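Local structure of insecticyanin-A (Manduca sexta, 1Z24) at residues K111-N116 against K146-N151; N151-F156 against I160-F165. The protein binds the blue bile pigment biliverdin IX gamma and, mixed with lipoprotein-bound carotenes, gives hornworms their green camouflage colour. One frame throughout, in Å; residues are numbered along the deposited sequence.

Contact 1 of 2, residues K111-N116 against K146-N151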
# COMPACT_ATOMS: atom_id res chain seq x y z
N LYS A 111 14.36 -7.91 23.80
CA LYS A 111 14.38 -7.68 25.24
C LYS A 111 13.42 -6.62 25.69
O LYS A 111 13.06 -6.61 26.85
CB LYS A 111 15.67 -7.03 25.69
CG LYS A 111 16.82 -7.74 25.09
CD LYS A 111 17.13 -8.99 25.89
CE LYS A 111 18.46 -9.63 25.49
NZ LYS A 111 18.33 -10.70 24.47
N ASN A 112 13.02 -5.69 24.84
CA ASN A 112 12.11 -4.67 25.38
C ASN A 112 10.82 -4.36 24.63
O ASN A 112 9.82 -4.04 25.26
CB ASN A 112 12.80 -3.30 25.22
CG ASN A 112 14.09 -3.36 25.92
OD1 ASN A 112 14.13 -3.58 27.11
ND2 ASN A 112 15.15 -3.28 25.18
N TYR A 113 10.85 -4.38 23.30
CA TYR A 113 9.64 -4.05 22.57
C TYR A 113 9.50 -4.88 21.31
O TYR A 113 10.47 -5.46 20.78
CB TYR A 113 9.68 -2.53 22.14
CG TYR A 113 10.58 -2.35 20.92
CD1 TYR A 113 10.10 -2.47 19.61
CD2 TYR A 113 11.94 -2.10 21.10
CE1 TYR A 113 10.96 -2.40 18.51
CE2 TYR A 113 12.82 -2.00 20.02
CZ TYR A 113 12.32 -2.16 18.73
OH TYR A 113 13.17 -2.07 17.68
N ALA A 114 8.27 -4.88 20.85
CA ALA A 114 7.90 -5.55 19.62
C ALA A 114 6.77 -4.77 18.99
O ALA A 114 5.91 -4.24 19.69
CB ALA A 114 7.44 -7.01 19.72
N ILE A 115 6.77 -4.70 17.65
CA ILE A 115 5.72 -4.05 16.87
C ILE A 115 5.13 -5.15 15.99
O ILE A 115 5.79 -5.64 15.05
CB ILE A 115 6.13 -2.81 16.10
CG1 ILE A 115 6.73 -1.80 17.06
CG2 ILE A 115 4.95 -2.17 15.41
CD1 ILE A 115 7.51 -0.75 16.27
N ASN A 116 3.89 -5.55 16.33
CA ASN A 116 3.14 -6.61 15.65
C ASN A 116 2.01 -6.06 14.80
O ASN A 116 1.48 -4.99 15.10
CB ASN A 116 2.60 -7.65 16.66
CG ASN A 116 3.68 -8.60 17.13
OD1 ASN A 116 3.41 -9.66 17.66
ND2 ASN A 116 4.87 -8.23 16.94
N LYS A 146 10.95 4.23 24.65
CA LYS A 146 9.81 4.95 24.05
C LYS A 146 10.29 5.66 22.81
O LYS A 146 9.66 5.66 21.78
CB LYS A 146 9.22 6.01 24.92
CG LYS A 146 7.81 6.21 24.49
CD LYS A 146 7.46 7.61 24.02
CE LYS A 146 6.01 7.66 23.52
NZ LYS A 146 5.72 8.74 22.55
N GLU A 147 11.43 6.28 22.91
CA GLU A 147 11.98 6.95 21.77
C GLU A 147 12.35 5.95 20.65
O GLU A 147 12.20 6.22 19.44
CB GLU A 147 13.17 7.80 22.19
CG GLU A 147 13.53 8.92 21.16
CD GLU A 147 15.01 9.38 21.15
OE1 GLU A 147 15.48 10.27 20.40
OE2 GLU A 147 15.76 8.72 22.03
N VAL A 148 12.87 4.83 21.06
CA VAL A 148 13.23 3.84 20.09
C VAL A 148 12.00 3.42 19.30
O VAL A 148 11.96 3.49 18.06
CB VAL A 148 13.84 2.65 20.78
CG1 VAL A 148 13.90 1.54 19.72
CG2 VAL A 148 15.31 3.06 21.09
N VAL A 149 10.97 3.07 20.03
CA VAL A 149 9.72 2.64 19.43
C VAL A 149 9.14 3.69 18.49
O VAL A 149 8.72 3.44 17.37
CB VAL A 149 8.74 2.36 20.59
CG1 VAL A 149 7.31 2.23 20.11
CG2 VAL A 149 9.12 1.07 21.28
N ASP A 150 9.14 4.91 18.94
CA ASP A 150 8.59 5.92 18.10
C ASP A 150 9.33 6.11 16.81
O ASP A 150 8.75 6.48 15.80
CB ASP A 150 8.76 7.30 18.74
CG ASP A 150 7.86 7.64 19.89
OD1 ASP A 150 8.19 8.56 20.66
OD2 ASP A 150 6.75 6.89 19.98
N ASN A 151 10.62 5.91 16.83
CA ASN A 151 11.35 6.12 15.60
C ASN A 151 11.19 4.96 14.64
O ASN A 151 11.19 5.12 13.43
CB ASN A 151 12.80 6.28 15.95
CG ASN A 151 13.13 7.75 16.14
OD1 ASN A 151 13.57 8.42 15.20
ND2 ASN A 151 12.92 8.26 17.37
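Tyr113, the first residue of the strand, lays its side chain against Val148 and Val149 of helix 146-151. With CG between the backbone N and the carbonyl carbon (chi1 78°), the ring slants across the face of the helix. Its base and one flank of its ring meet different valines: Tyr113 CB lies 3.7 Å from Val149 CG2, which also touches CG, while Tyr113 CE2 lies 3.7 Å from Val148 CG1. Both methyls approach the ring obliquely; the Val148 side chain stands roughly perpendicular to the tyrosine, whereas Val149 and Tyr113 lie side by side pointing opposite ways. With an alanine in place of Tyr113, Val148 CG1 and Val149 CG2 would probably lose the ring they lean on, and a gap would be likely to open between strand and helix. Ile115 also points toward the helix, its CD1 grazing Val149 O at 4.5 Å, and both Tyr113 and Ile115 continue onto Val152, one turn further along the helix. Asn116, at the far end of the segment, touches the biliverdin, and its OD1 is hydrogen-bonded to Tyr88. Strand and helix axes run nearly parallel, 24° apart, with a closest approach of 9.7 Å. The apolar seam is that of a lipocalin, whose single long alpha-helix packs on the outside of the eight-stranded antiparallel barrel.

Contact 2 of 2, residues N151-F156 against I160-F165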
# COMPACT_ATOMS: atom_id res chain seq x y z
N ASN A 151 10.62 5.91 16.83
CA ASN A 151 11.35 6.12 15.60
C ASN A 151 11.19 4.96 14.64
O ASN A 151 11.19 5.12 13.43
CB ASN A 151 12.80 6.28 15.95
CG ASN A 151 13.13 7.75 16.14
OD1 ASN A 151 13.57 8.42 15.20
ND2 ASN A 151 12.92 8.26 17.37
N VAL A 152 11.05 3.78 15.21
CA VAL A 152 10.87 2.60 14.38
C VAL A 152 9.49 2.67 13.70
O VAL A 152 9.34 2.46 12.45
CB VAL A 152 11.08 1.32 15.23
CG1 VAL A 152 10.54 0.10 14.50
CG2 VAL A 152 12.55 0.98 15.40
N LEU A 153 8.51 2.96 14.54
CA LEU A 153 7.15 3.09 14.07
C LEU A 153 7.06 4.05 12.92
O LEU A 153 6.40 3.78 11.96
CB LEU A 153 6.25 3.78 15.07
CG LEU A 153 5.40 2.81 15.80
CD1 LEU A 153 4.52 3.71 16.60
CD2 LEU A 153 4.56 1.96 14.85
N LYS A 154 7.81 5.08 13.01
CA LYS A 154 7.83 6.03 11.94
C LYS A 154 8.21 5.41 10.58
O LYS A 154 7.66 5.71 9.53
CB LYS A 154 8.92 6.98 12.33
CG LYS A 154 8.59 8.40 12.04
CD LYS A 154 9.82 9.32 12.02
CE LYS A 154 9.68 10.59 11.18
NZ LYS A 154 10.16 10.48 9.77
N THR A 155 9.09 4.43 10.60
CA THR A 155 9.42 3.85 9.33
C THR A 155 8.27 3.04 8.78
O THR A 155 8.30 2.57 7.67
CB THR A 155 10.66 3.04 9.40
OG1 THR A 155 10.28 1.90 10.13
CG2 THR A 155 11.58 3.89 10.27
N PHE A 156 7.25 2.86 9.56
CA PHE A 156 6.06 2.10 9.09
C PHE A 156 4.80 2.96 8.96
O PHE A 156 3.64 2.49 8.94
CB PHE A 156 5.73 0.90 10.00
CG PHE A 156 6.87 -0.08 10.09
CD1 PHE A 156 7.19 -0.84 8.97
CD2 PHE A 156 7.63 -0.26 11.26
CE1 PHE A 156 8.23 -1.76 8.98
CE2 PHE A 156 8.67 -1.20 11.28
CZ PHE A 156 8.99 -1.94 10.13
N ILE A 160 0.85 1.89 9.22
CA ILE A 160 0.16 2.07 10.48
C ILE A 160 -0.01 3.51 10.83
O ILE A 160 0.94 4.24 10.87
CB ILE A 160 0.93 1.43 11.59
CG1 ILE A 160 0.92 -0.06 11.37
CG2 ILE A 160 0.36 1.74 12.98
CD1 ILE A 160 2.07 -0.65 12.18
N ASP A 161 -1.23 3.90 11.08
CA ASP A 161 -1.48 5.25 11.45
C ASP A 161 -1.37 5.27 12.99
O ASP A 161 -2.29 4.91 13.75
CB ASP A 161 -2.86 5.59 11.00
CG ASP A 161 -3.29 7.00 11.45
OD1 ASP A 161 -4.30 7.48 11.06
OD2 ASP A 161 -2.50 7.71 12.23
N ALA A 162 -0.24 5.78 13.41
CA ALA A 162 0.09 5.88 14.80
C ALA A 162 -0.86 6.63 15.64
O ALA A 162 -1.03 6.39 16.83
CB ALA A 162 1.53 6.20 15.04
N SER A 163 -1.48 7.57 15.02
CA SER A 163 -2.42 8.36 15.75
C SER A 163 -3.65 7.58 16.09
O SER A 163 -4.53 8.06 16.77
CB SER A 163 -2.81 9.57 14.93
OG SER A 163 -3.76 9.20 13.99
N LYS A 164 -3.75 6.38 15.61
CA LYS A 164 -4.95 5.66 15.94
C LYS A 164 -4.70 4.68 17.08
O LYS A 164 -5.58 3.94 17.43
CB LYS A 164 -5.33 4.91 14.72
CG LYS A 164 -5.76 5.85 13.61
CD LYS A 164 -6.96 6.65 14.06
CE LYS A 164 -7.48 7.66 13.04
NZ LYS A 164 -8.36 7.05 12.03
N PHE A 165 -3.51 4.63 17.66
CA PHE A 165 -3.26 3.69 18.77
C PHE A 165 -4.04 4.05 20.03
O PHE A 165 -4.29 5.19 20.35
CB PHE A 165 -1.82 3.54 19.19
CG PHE A 165 -1.01 2.63 18.31
CD1 PHE A 165 -1.21 1.26 18.33
CD2 PHE A 165 -0.03 3.15 17.45
CE1 PHE A 165 -0.46 0.42 17.50
CE2 PHE A 165 0.72 2.36 16.60
CZ PHE A 165 0.49 0.99 16.65
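Phe156 O receives the backbone N-H of Ile160 at 2.9 Å, the donor lying nearly in line with the C=O bond (168° at the oxygen), and the chain thereby turns back after the helix. Leu153 carries most of the apolar contact. Its CD1 reaches Phe165 CE2 at 4.0 Å, coming obliquely to the ring, and also meets the methyl CB of Ala162 at 4.2 Å; the other branch, CD2, is more loosely placed, 4.5 Å from Ile160 CD1. Phe165 has CG anti to its carbonyl carbon (chi1 -80°), which brings ring atom CE2 up to the leucine, while the ring also rests on Ala132 and Ile134 of the barrel. The Phe156 ring leads away from 160-165 and touches Leu106, as does Ile160. Within 160-165, Asp161 OD2 accepts from Ser163 N at 3.0 Å, which makes an Asx turn at the start of the 3-10 segment 162-164; Ser163 OG adds a second bond to the same oxygen, at 2.6 Å and from the same face of the carboxylate. A single backbone bond joins the two segments, and the rest is apolar contact around Leu153, so the pairing probably depends on shape fit more than on directional bonds.

In the fold
From the N terminus, the chain first forms most of the barrel before entering helix 144-154. Contact 1 closes the loop of 29 residues between 116 and 146, which holds the rest of strand 113-122 and strand 127-136, bringing the helix back onto the strand. Contact 2 follows in series and closes a much shorter one, folding the chain after the helix back on itself ahead of strand 166-167. The loops neither nest nor cross; they meet at Asn151, which belongs to both contacts. Their centres are 11 Å apart, and Ile115 CD1 packs on Leu153 CG at 4.2 Å between them. Together they tie the helix and its following loop to one side of the biliverdin-binding barrel.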